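Local coordinates for mitochondrial RNA-binding protein 2 (Trypanosoma brucei, PDB 2GIA), which binds guide RNA and, together with its partner MRP1, probably acts as a matchmaker that promotes guide RNA pairing in mitochondrial RNA editing, at residues C141-P146 and F162-E167; L61-H66 and D74-A79; W51-I56 and A79-E84. All coordinates share one frame; numbering follows the deposited sequence.

Interaction 1. Residues C141-P146 and F162-E167; sequences CTSTRP and FEWTVE
Cys141 and Trp164 bond in both directions through their backbones: Cys141 N reaches Trp164 O and Trp164 N reaches Cys141 O, both at 2.9 Å. Ser143 and Phe162 repeat this, with Ser143 N to Phe162 O at 2.7 Å, so the strands are antiparallel, at 152°, with Thr142 and Glu163 forming the non-hydrogen-bonded pair between. Ser143 O accepts from Phe162 N and also from Thr161 OG1. The indole N-H of Trp164 is also satisfied: NE1 donates to Ser143 OG at 3.1 Å, nearly straight (166°), with the hydroxyl in the ring plane. Trp164 CG sits between its backbone N and carbonyl carbon (chi1 53°), which folds the indole back over the neighbouring strand. There Cys141 CB makes a CH-pi contact, 3.8 Å from the centroid of the Trp164 five-membered ring, while SG lies obliquely beside it. Thr142 and Glu163 run side by side, Thr142 CG2 touching Glu163 CG at 3.3 Å; Thr142 OG1 is bonded instead to the carbonyl O of Asn124. The contact joins strands 137-145 and 160-168 of one four-stranded sheet. Trp164 faces the other sheet, packing on Leu62, Tyr75, Val93 and Val95 of strands 60-67, 70-78 and 89-97.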
loop_
_atom_site.group_PDB
_atom_site.type_symbol
_atom_site.label_atom_id
_atom_site.label_comp_id
_atom_site.label_asym_id
_atom_site.label_seq_id
_atom_site.Cartn_x
_atom_site.Cartn_y
_atom_site.Cartn_z
ATOM N N CYS D 141 -9.695 -28.487 3.101
ATOM C CA CYS D 141 -9.012 -29.192 2.042
ATOM C C CYS D 141 -8.978 -30.699 2.267
ATOM O O CYS D 141 -8.902 -31.168 3.401
ATOM C CB CYS D 141 -7.575 -28.674 1.964
ATOM S SG CYS D 141 -6.543 -29.395 0.642
ATOM N N THR D 142 -9.043 -31.446 1.177
ATOM C CA THR D 142 -8.933 -32.897 1.255
ATOM C C THR D 142 -7.752 -33.186 0.355
ATOM O O THR D 142 -7.843 -32.995 -0.847
ATOM C CB THR D 142 -10.171 -33.612 0.686
ATOM O OG1 THR D 142 -10.512 -33.049 -0.583
ATOM C CG2 THR D 142 -11.328 -33.471 1.610
ATOM N N SER D 143 -6.629 -33.593 0.931
ATOM C CA SER D 143 -5.444 -33.907 0.124
ATOM C C SER D 143 -5.389 -35.402 -0.198
ATOM O O SER D 143 -5.975 -36.223 0.522
ATOM C CB SER D 143 -4.153 -33.527 0.864
ATOM O OG SER D 143 -4.063 -32.124 1.076
ATOM N N THR D 144 -4.691 -35.737 -1.281
ATOM C CA THR D 144 -4.523 -37.130 -1.696
ATOM C C THR D 144 -3.135 -37.341 -2.287
ATOM O O THR D 144 -2.553 -36.430 -2.886
ATOM C CB THR D 144 -5.568 -37.570 -2.748
ATOM O OG1 THR D 144 -5.458 -36.747 -3.912
ATOM C CG2 THR D 144 -6.982 -37.474 -2.174
ATOM N N ARG D 145 -2.610 -38.548 -2.101
ATOM C CA ARG D 145 -1.286 -38.914 -2.593
ATOM C C ARG D 145 -1.265 -40.413 -2.877
ATOM O O ARG D 145 -2.133 -41.153 -2.401
ATOM C CB ARG D 145 -0.230 -38.602 -1.533
ATOM C CG ARG D 145 -0.560 -39.221 -0.185
ATOM C CD ARG D 145 0.448 -38.858 0.892
ATOM N NE ARG D 145 1.747 -39.481 0.669
ATOM C CZ ARG D 145 2.771 -39.385 1.513
ATOM N NH1 ARG D 145 2.630 -38.682 2.638
ATOM N NH2 ARG D 145 3.931 -39.988 1.236
ATOM N N PRO D 146 -0.275 -40.881 -3.659
ATOM C CA PRO D 146 -0.164 -42.311 -3.985
ATOM C C PRO D 146 0.180 -43.148 -2.739
ATOM O O PRO D 146 0.858 -44.175 -2.814
ATOM C CB PRO D 146 0.942 -42.336 -5.044
ATOM C CG PRO D 146 1.802 -41.145 -4.666
ATOM C CD PRO D 146 0.756 -40.097 -4.365
ATOM N N PHE D 162 -5.816 -37.180 3.150
ATOM C CA PHE D 162 -5.714 -36.442 4.408
ATOM C C PHE D 162 -6.583 -35.175 4.359
ATOM O O PHE D 162 -6.367 -34.300 3.515
ATOM C CB PHE D 162 -4.248 -36.066 4.706
ATOM C CG PHE D 162 -4.080 -35.240 5.956
ATOM C CD1 PHE D 162 -4.578 -35.694 7.178
ATOM C CD2 PHE D 162 -3.457 -33.995 5.909
ATOM C CE1 PHE D 162 -4.460 -34.915 8.337
ATOM C CE2 PHE D 162 -3.335 -33.210 7.061
ATOM C CZ PHE D 162 -3.837 -33.671 8.277
ATOM N N GLU D 163 -7.561 -35.098 5.258
ATOM C CA GLU D 163 -8.469 -33.964 5.333
ATOM C C GLU D 163 -8.047 -32.984 6.422
ATOM O O GLU D 163 -7.743 -33.382 7.547
ATOM C CB GLU D 163 -9.881 -34.454 5.615
ATOM C CG GLU D 163 -10.591 -35.029 4.399
ATOM C CD GLU D 163 -11.974 -35.567 4.745
ATOM O OE1 GLU D 163 -12.630 -34.988 5.642
ATOM O OE2 GLU D 163 -12.414 -36.558 4.123
ATOM N N TRP D 164 -8.030 -31.696 6.096
ATOM C CA TRP D 164 -7.621 -30.705 7.086
ATOM C C TRP D 164 -8.344 -29.383 6.859
ATOM O O TRP D 164 -8.781 -29.100 5.746
ATOM C CB TRP D 164 -6.107 -30.511 7.028
ATOM C CG TRP D 164 -5.562 -30.185 5.650
ATOM C CD1 TRP D 164 -5.330 -31.061 4.612
ATOM C CD2 TRP D 164 -5.088 -28.902 5.205
ATOM N NE1 TRP D 164 -4.732 -30.396 3.558
ATOM C CE2 TRP D 164 -4.580 -29.077 3.892
ATOM C CE3 TRP D 164 -5.055 -27.628 5.787
ATOM C CZ2 TRP D 164 -4.025 -28.012 3.162
ATOM C CZ3 TRP D 164 -4.502 -26.575 5.061
ATOM C CH2 TRP D 164 -4.001 -26.775 3.758
ATOM N N THR D 165 -8.466 -28.593 7.924
ATOM C CA THR D 165 -9.160 -27.295 7.890
ATOM C C THR D 165 -8.354 -26.276 8.679
ATOM O O THR D 165 -7.826 -26.607 9.748
ATOM C CB THR D 165 -10.556 -27.360 8.594
ATOM O OG1 THR D 165 -11.391 -28.318 7.944
ATOM C CG2 THR D 165 -11.267 -26.017 8.523
ATOM N N VAL D 166 -8.272 -25.042 8.171
ATOM C CA VAL D 166 -7.572 -23.981 8.897
ATOM C C VAL D 166 -8.519 -22.785 8.952
ATOM O O VAL D 166 -8.955 -22.293 7.915
ATOM C CB VAL D 166 -6.245 -23.560 8.210
ATOM C CG1 VAL D 166 -5.615 -22.371 8.961
ATOM C CG2 VAL D 166 -5.258 -24.728 8.225
ATOM N N GLU D 167 -8.861 -22.359 10.162
ATOM C CA GLU D 167 -9.736 -21.221 10.377
ATOM C C GLU D 167 -8.856 -19.956 10.412
ATOM O O GLU D 167 -7.766 -19.957 10.990
ATOM C CB GLU D 167 -10.459 -21.324 11.738
ATOM C CG GLU D 167 -11.451 -22.499 11.893
ATOM C CD GLU D 167 -12.512 -22.523 10.811
ATOM O OE1 GLU D 167 -12.788 -21.472 10.180
ATOM O OE2 GLU D 167 -13.088 -23.599 10.586
#

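Interaction 2. Residues L61-H66 and D74-A79; sequences LLRVLH and DYHRQA
Leu61 to Arg63 pair with His76 to Asp74 in an antiparallel beta hairpin, formed by strands 60-67 and 70-78, the two central strands of a four-stranded sheet. The axes of segments 61-66 and 74-78 run at 157°, 4.7 Å apart at the closest approach.

Backbone bonding is reciprocal at both hydrogen-bonded pairs. His76 N meets Leu61 O at 2.7 Å, and Asp74 N meets Arg63 O at 2.8 Å; each carbonyl residue donates in return. Between them Leu62 and Tyr75 form the non-hydrogen-bonded pair, where Leu62 CA lies 3.4 Å from Asp74 O in a CA-H...O contact.

Apolar contacts divide between the two faces. On one, Leu61 and His76 lie side by side, and Leu61 CD2 stands over the imidazole face, 4.2 Å from the His76 ring centroid. On the other, Leu62 CD1 approaches Tyr75 CB; these two side chains pack against Val166 of strand 160-168 in the second sheet.

Polar contacts collect on the Leu61 and His76 face. Asp74 OD1 bonds Ser94 OG, while the Arg63 chain bends at chi3 (69°), swinging NE away from strand 70-78 into a salt bridge with Asp47. A water in the guanidinium plane accepts from Arg63 NH1 at 3.0 Å and donates to Asp74 OD2 at 2.9 Å, with a weak third contact to His76 NE2 at 3.5 Å.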
loop_
_atom_site.group_PDB
_atom_site.type_symbol
_atom_site.label_atom_id
_atom_site.label_comp_id
_atom_site.label_asym_id
_atom_site.label_seq_id
_atom_site.Cartn_x
_atom_site.Cartn_y
_atom_site.Cartn_z
ATOM N N LEU D 61 -0.182 -26.028 12.473
ATOM C CA LEU D 61 0.482 -24.826 12.002
ATOM C C LEU D 61 0.364 -24.768 10.481
ATOM O O LEU D 61 0.599 -25.778 9.781
ATOM C CB LEU D 61 1.968 -24.847 12.383
ATOM C CG LEU D 61 2.907 -23.867 11.658
ATOM C CD1 LEU D 61 2.650 -22.405 12.098
ATOM C CD2 LEU D 61 4.340 -24.260 11.972
ATOM N N LEU D 62 -0.031 -23.603 9.970
ATOM C CA LEU D 62 -0.077 -23.415 8.528
ATOM C C LEU D 62 0.896 -22.288 8.260
ATOM O O LEU D 62 0.783 -21.203 8.867
ATOM C CB LEU D 62 -1.469 -22.999 8.037
ATOM C CG LEU D 62 -1.558 -22.804 6.507
ATOM C CD1 LEU D 62 -1.476 -24.154 5.787
ATOM C CD2 LEU D 62 -2.867 -22.142 6.152
ATOM N N ARG D 63 1.894 -22.554 7.417
ATOM C CA ARG D 63 2.823 -21.507 7.063
ATOM C C ARG D 63 2.399 -21.169 5.640
ATOM O O ARG D 63 2.111 -22.076 4.827
ATOM C CB ARG D 63 4.262 -21.997 7.118
ATOM C CG ARG D 63 4.726 -22.403 8.548
ATOM C CD ARG D 63 6.257 -22.536 8.617
ATOM N NE ARG D 63 6.886 -21.222 8.480
ATOM C CZ ARG D 63 7.716 -20.850 7.504
ATOM N NH1 ARG D 63 8.059 -21.690 6.532
ATOM N NH2 ARG D 63 8.217 -19.619 7.503
ATOM N N VAL D 64 2.285 -19.871 5.360
ATOM C CA VAL D 64 1.878 -19.397 4.031
ATOM C C VAL D 64 3.081 -18.718 3.444
ATOM O O VAL D 64 3.602 -17.765 4.019
ATOM C CB VAL D 64 0.711 -18.367 4.090
ATOM C CG1 VAL D 64 0.356 -17.894 2.684
ATOM C CG2 VAL D 64 -0.503 -18.993 4.766
ATOM N N LEU D 65 3.550 -19.193 2.296
ATOM C CA LEU D 65 4.738 -18.559 1.739
ATOM C C LEU D 65 4.665 -18.263 0.289
ATOM O O LEU D 65 3.751 -18.703 -0.405
ATOM C CB LEU D 65 5.977 -19.412 2.010
ATOM C CG LEU D 65 5.928 -20.927 1.823
ATOM C CD1 LEU D 65 7.116 -21.377 1.022
ATOM C CD2 LEU D 65 5.956 -21.606 3.162
ATOM N N HIS D 66 5.635 -17.495 -0.179
ATOM C CA HIS D 66 5.665 -17.137 -1.574
ATOM C C HIS D 66 6.985 -17.609 -2.158
ATOM O O HIS D 66 8.060 -17.191 -1.728
ATOM C CB HIS D 66 5.500 -15.638 -1.744
ATOM C CG HIS D 66 5.296 -15.236 -3.168
ATOM N ND1 HIS D 66 6.271 -14.606 -3.905
ATOM C CD2 HIS D 66 4.240 -15.410 -4.000
ATOM C CE1 HIS D 66 5.827 -14.409 -5.135
ATOM N NE2 HIS D 66 4.595 -14.886 -5.218
ATOM N N ASP D 74 1.843 -24.597 3.543
ATOM C CA ASP D 74 2.494 -25.746 4.204
ATOM C C ASP D 74 1.748 -26.082 5.491
ATOM O O ASP D 74 1.835 -25.348 6.492
ATOM C CB ASP D 74 3.951 -25.448 4.551
ATOM C CG ASP D 74 4.890 -25.583 3.366
ATOM O OD1 ASP D 74 4.477 -26.037 2.297
ATOM O OD2 ASP D 74 6.080 -25.227 3.510
ATOM N N TYR D 75 0.993 -27.183 5.479
ATOM C CA TYR D 75 0.252 -27.579 6.667
ATOM C C TYR D 75 1.038 -28.552 7.563
ATOM O O TYR D 75 1.591 -29.556 7.078
ATOM C CB TYR D 75 -1.071 -28.203 6.260
ATOM C CG TYR D 75 -1.903 -28.607 7.438
ATOM C CD1 TYR D 75 -1.773 -29.879 7.999
ATOM C CD2 TYR D 75 -2.815 -27.713 8.016
ATOM C CE1 TYR D 75 -2.524 -30.254 9.106
ATOM C CE2 TYR D 75 -3.582 -28.080 9.110
ATOM C CZ TYR D 75 -3.428 -29.358 9.654
ATOM O OH TYR D 75 -4.173 -29.731 10.747
ATOM N N HIS D 76 1.084 -28.237 8.856
ATOM C CA HIS D 76 1.797 -29.023 9.867
ATOM C C HIS D 76 0.889 -29.432 11.032
ATOM O O HIS D 76 -0.019 -28.692 11.405
ATOM C CB HIS D 76 2.923 -28.215 10.508
ATOM C CG HIS D 76 3.822 -27.529 9.531
ATOM N ND1 HIS D 76 5.157 -27.831 9.420
ATOM C CD2 HIS D 76 3.589 -26.519 8.660
ATOM C CE1 HIS D 76 5.713 -27.034 8.526
ATOM N NE2 HIS D 76 4.783 -26.228 8.050
ATOM N N ARG D 77 1.171 -30.598 11.624
ATOM C CA ARG D 77 0.444 -31.063 12.809
ATOM C C ARG D 77 1.382 -30.770 13.972
ATOM O O ARG D 77 2.597 -30.779 13.793
ATOM C CB ARG D 77 0.194 -32.569 12.735
ATOM C CG ARG D 77 1.477 -33.369 12.735
ATOM C CD ARG D 77 1.248 -34.816 12.295
ATOM N NE ARG D 77 2.525 -35.487 12.069
ATOM C CZ ARG D 77 2.736 -36.392 11.122
ATOM N NH1 ARG D 77 1.744 -36.749 10.308
ATOM N NH2 ARG D 77 3.950 -36.910 10.966
ATOM N N GLN D 78 0.837 -30.490 15.153
ATOM C CA GLN D 78 1.681 -30.205 16.312
ATOM C C GLN D 78 2.405 -31.508 16.639
ATOM O O GLN D 78 1.775 -32.558 16.646
ATOM C CB GLN D 78 0.823 -29.761 17.499
ATOM C CG GLN D 78 1.631 -29.315 18.726
ATOM C CD GLN D 78 0.806 -28.482 19.683
ATOM O OE1 GLN D 78 -0.372 -28.218 19.433
ATOM N NE2 GLN D 78 1.420 -28.052 20.784
ATOM N N ALA D 79 3.718 -31.445 16.869
ATOM C CA ALA D 79 4.503 -32.641 17.180
ATOM C C ALA D 79 4.457 -32.978 18.668
ATOM O O ALA D 79 3.894 -33.996 19.070
ATOM C CB ALA D 79 5.946 -32.452 16.742
HETATM O O HOH W 1 7.105 -24.509 6.123
#

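Interaction 3. Residues W51-I56 and A79-E84; sequences WNDEDI and ARMLTE
Asp53 swings its CG beside the backbone N, opposite the carbonyl carbon (chi1 -64°), and this setting carries the carboxylate across to Met81 and Leu82. Leu82 adopts a similar first torsion, and its two methyl branches thereby reach Trp51. One hydrogen bond spans the contact: Leu82 N donates to Asp53 OD1 at 2.6 Å with an angle of 161° at the hydrogen. The donor comes from above the carboxylate plane, and the same oxygen is also close to carbon, lying 3.0 Å from Met81 CA. The side chain of Leu82 crosses that of Asp53 at about a right angle, its CG 3.4 Å from Asp53 OD1.

Both segments are irregular loops of the sheet that contains strands 45-50, 60-67, 70-78 and 89-97. Residues 51-56 belong to the connection between the first two of these strands, and residues 79-84 to the connection between the last two, so the contact joins loops at the same end of the sheet. Thr83 is the centre of an inverse gamma turn that bends the second loop just after Leu82.

Apolar packing flanks the hydrogen bond. Leu82 CD2 sits over one face of the indole, 3.7 Å from the centroid of the Trp51 five-membered ring and only 9° off its normal, a CH-pi contact. Leu82 CD1 meets Trp51 CD1 at 3.6 Å. Ile56 crosses Met81 at about a right angle, and its CD1 presses tightly on Met81 CG at 3.5 Å. The other Ile56 branch, CG2, rests against Ala79 O at 3.5 Å. Within the second loop, Arg80 CB points away from the first, and NH1 of Arg80 bonds to the carbonyl O of Asn87.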
loop_
_atom_site.group_PDB
_atom_site.type_symbol
_atom_site.label_atom_id
_atom_site.label_comp_id
_atom_site.label_asym_id
_atom_site.label_seq_id
_atom_site.Cartn_x
_atom_site.Cartn_y
_atom_site.Cartn_z
ATOM N N TRP D 51 -1.687 -23.916 18.045
ATOM C CA TRP D 51 -1.151 -24.890 18.992
ATOM C C TRP D 51 -2.206 -25.304 20.011
ATOM O O TRP D 51 -3.118 -24.547 20.339
ATOM C CB TRP D 51 0.006 -24.285 19.773
ATOM C CG TRP D 51 1.222 -23.939 18.997
ATOM C CD1 TRP D 51 2.049 -22.882 19.225
ATOM C CD2 TRP D 51 1.822 -24.700 17.953
ATOM N NE1 TRP D 51 3.136 -22.941 18.393
ATOM C CE2 TRP D 51 3.024 -24.047 17.597
ATOM C CE3 TRP D 51 1.465 -25.872 17.280
ATOM C CZ2 TRP D 51 3.874 -24.525 16.595
ATOM C CZ3 TRP D 51 2.312 -26.352 16.283
ATOM C CH2 TRP D 51 3.505 -25.675 15.954
ATOM N N ASN D 52 -2.046 -26.510 20.534
ATOM C CA ASN D 52 -2.954 -27.020 21.539
ATOM C C ASN D 52 -2.243 -28.116 22.313
ATOM O O ASN D 52 -2.273 -29.268 21.903
ATOM C CB ASN D 52 -4.217 -27.584 20.893
ATOM C CG ASN D 52 -5.204 -28.107 21.925
ATOM O OD1 ASN D 52 -5.595 -27.389 22.842
ATOM N ND2 ASN D 52 -5.608 -29.362 21.779
ATOM N N ASP D 53 -1.578 -27.750 23.406
ATOM C CA ASP D 53 -0.875 -28.739 24.226
ATOM C C ASP D 53 -1.923 -29.615 24.897
ATOM O O ASP D 53 -1.773 -30.838 24.962
ATOM C CB ASP D 53 -0.021 -28.072 25.315
ATOM C CG ASP D 53 1.099 -27.219 24.750
ATOM O OD1 ASP D 53 1.744 -27.624 23.754
ATOM O OD2 ASP D 53 1.341 -26.140 25.322
ATOM N N GLU D 54 -2.985 -28.975 25.385
ATOM C CA GLU D 54 -4.071 -29.681 26.045
ATOM C C GLU D 54 -4.340 -30.964 25.264
ATOM O O GLU D 54 -4.518 -32.036 25.844
ATOM C CB GLU D 54 -5.329 -28.801 26.084
ATOM C CG GLU D 54 -6.408 -29.331 27.006
ATOM C CD GLU D 54 -5.950 -29.379 28.456
ATOM O OE1 GLU D 54 -5.660 -28.300 29.020
ATOM O OE2 GLU D 54 -5.874 -30.491 29.032
ATOM N N ASP D 55 -4.308 -30.846 23.940
ATOM C CA ASP D 55 -4.559 -31.970 23.047
ATOM C C ASP D 55 -3.730 -31.805 21.758
ATOM O O ASP D 55 -4.209 -31.254 20.772
ATOM C CB ASP D 55 -6.055 -32.007 22.722
ATOM C CG ASP D 55 -6.480 -33.296 22.072
ATOM O OD1 ASP D 55 -5.607 -33.999 21.521
ATOM O OD2 ASP D 55 -7.694 -33.594 22.104
ATOM N N ILE D 56 -2.488 -32.287 21.793
ATOM C CA ILE D 56 -1.545 -32.212 20.674
ATOM C C ILE D 56 -2.101 -32.663 19.324
ATOM O O ILE D 56 -1.664 -32.190 18.273
ATOM C CB ILE D 56 -0.301 -33.079 20.947
ATOM C CG1 ILE D 56 0.215 -32.828 22.361
ATOM C CG2 ILE D 56 0.789 -32.750 19.956
ATOM C CD1 ILE D 56 1.246 -33.858 22.843
ATOM N N ALA D 79 3.718 -31.445 16.869
ATOM C CA ALA D 79 4.503 -32.641 17.180
ATOM C C ALA D 79 4.457 -32.978 18.668
ATOM O O ALA D 79 3.894 -33.996 19.070
ATOM C CB ALA D 79 5.946 -32.452 16.742
ATOM N N ARG D 80 5.066 -32.124 19.479
ATOM C CA ARG D 80 5.085 -32.319 20.920
ATOM C C ARG D 80 4.569 -31.045 21.573
ATOM O O ARG D 80 4.492 -30.003 20.926
ATOM C CB ARG D 80 6.507 -32.610 21.404
ATOM C CG ARG D 80 7.521 -31.533 21.048
ATOM C CD ARG D 80 8.338 -31.929 19.837
ATOM N NE ARG D 80 9.398 -32.877 20.158
ATOM C CZ ARG D 80 10.214 -33.410 19.252
ATOM N NH1 ARG D 80 10.084 -33.087 17.969
ATOM N NH2 ARG D 80 11.165 -34.256 19.629
ATOM N N MET D 81 4.210 -31.122 22.850
ATOM C CA MET D 81 3.708 -29.945 23.551
ATOM C C MET D 81 4.792 -28.877 23.578
ATOM O O MET D 81 5.976 -29.189 23.488
ATOM C CB MET D 81 3.257 -30.330 24.967
ATOM C CG MET D 81 2.016 -31.224 24.950
ATOM S SD MET D 81 1.462 -31.881 26.542
ATOM C CE MET D 81 2.321 -33.473 26.560
ATOM N N LEU D 82 4.386 -27.616 23.683
ATOM C CA LEU D 82 5.339 -26.511 23.683
ATOM C C LEU D 82 6.343 -26.572 24.836
ATOM O O LEU D 82 7.411 -25.954 24.786
ATOM C CB LEU D 82 4.583 -25.179 23.713
ATOM C CG LEU D 82 3.576 -24.983 22.574
ATOM C CD1 LEU D 82 2.988 -23.584 22.675
ATOM C CD2 LEU D 82 4.256 -25.193 21.216
ATOM N N THR D 83 5.991 -27.333 25.866
ATOM C CA THR D 83 6.837 -27.487 27.043
ATOM C C THR D 83 7.778 -28.682 26.914
ATOM O O THR D 83 7.704 -29.627 27.705
ATOM C CB THR D 83 5.981 -27.681 28.304
ATOM O OG1 THR D 83 5.117 -28.811 28.114
ATOM C CG2 THR D 83 5.144 -26.447 28.575
ATOM N N GLU D 84 8.646 -28.647 25.905
ATOM C CA GLU D 84 9.625 -29.709 25.692
ATOM C C GLU D 84 10.490 -29.473 24.467
ATOM O O GLU D 84 10.159 -28.669 23.597
ATOM C CB GLU D 84 8.956 -31.091 25.603
ATOM C CG GLU D 84 7.961 -31.290 24.482
ATOM C CD GLU D 84 7.445 -32.729 24.420
ATOM O OE1 GLU D 84 8.254 -33.642 24.130
ATOM O OE2 GLU D 84 6.235 -32.951 24.663
#

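Interactions 1 and 2 are strand pairings, one in each four-stranded sheet, and both are partly buried, interaction 1 also reaching an exposed residue, Glu163; interaction 3 is a surface contact between loops. The two sheets meet where Trp164 and Phe162 of interaction 1 pack on Tyr75 of interaction 2, with Trp164 CE3 3.2 Å from Tyr75 CD2. Interactions 2 and 3 belong to the same sheet and share Ala79, and Gln78 OE1 lies 2.6 Å from Asn52 N, a probable hydrogen bond. Interactions 1 and 3 do not touch, their nearest atoms being about 10 Å apart. Paired backbone bonds dominate the strand contacts, whereas the loops rely on a single backbone-to-carboxylate bond and apolar side chains.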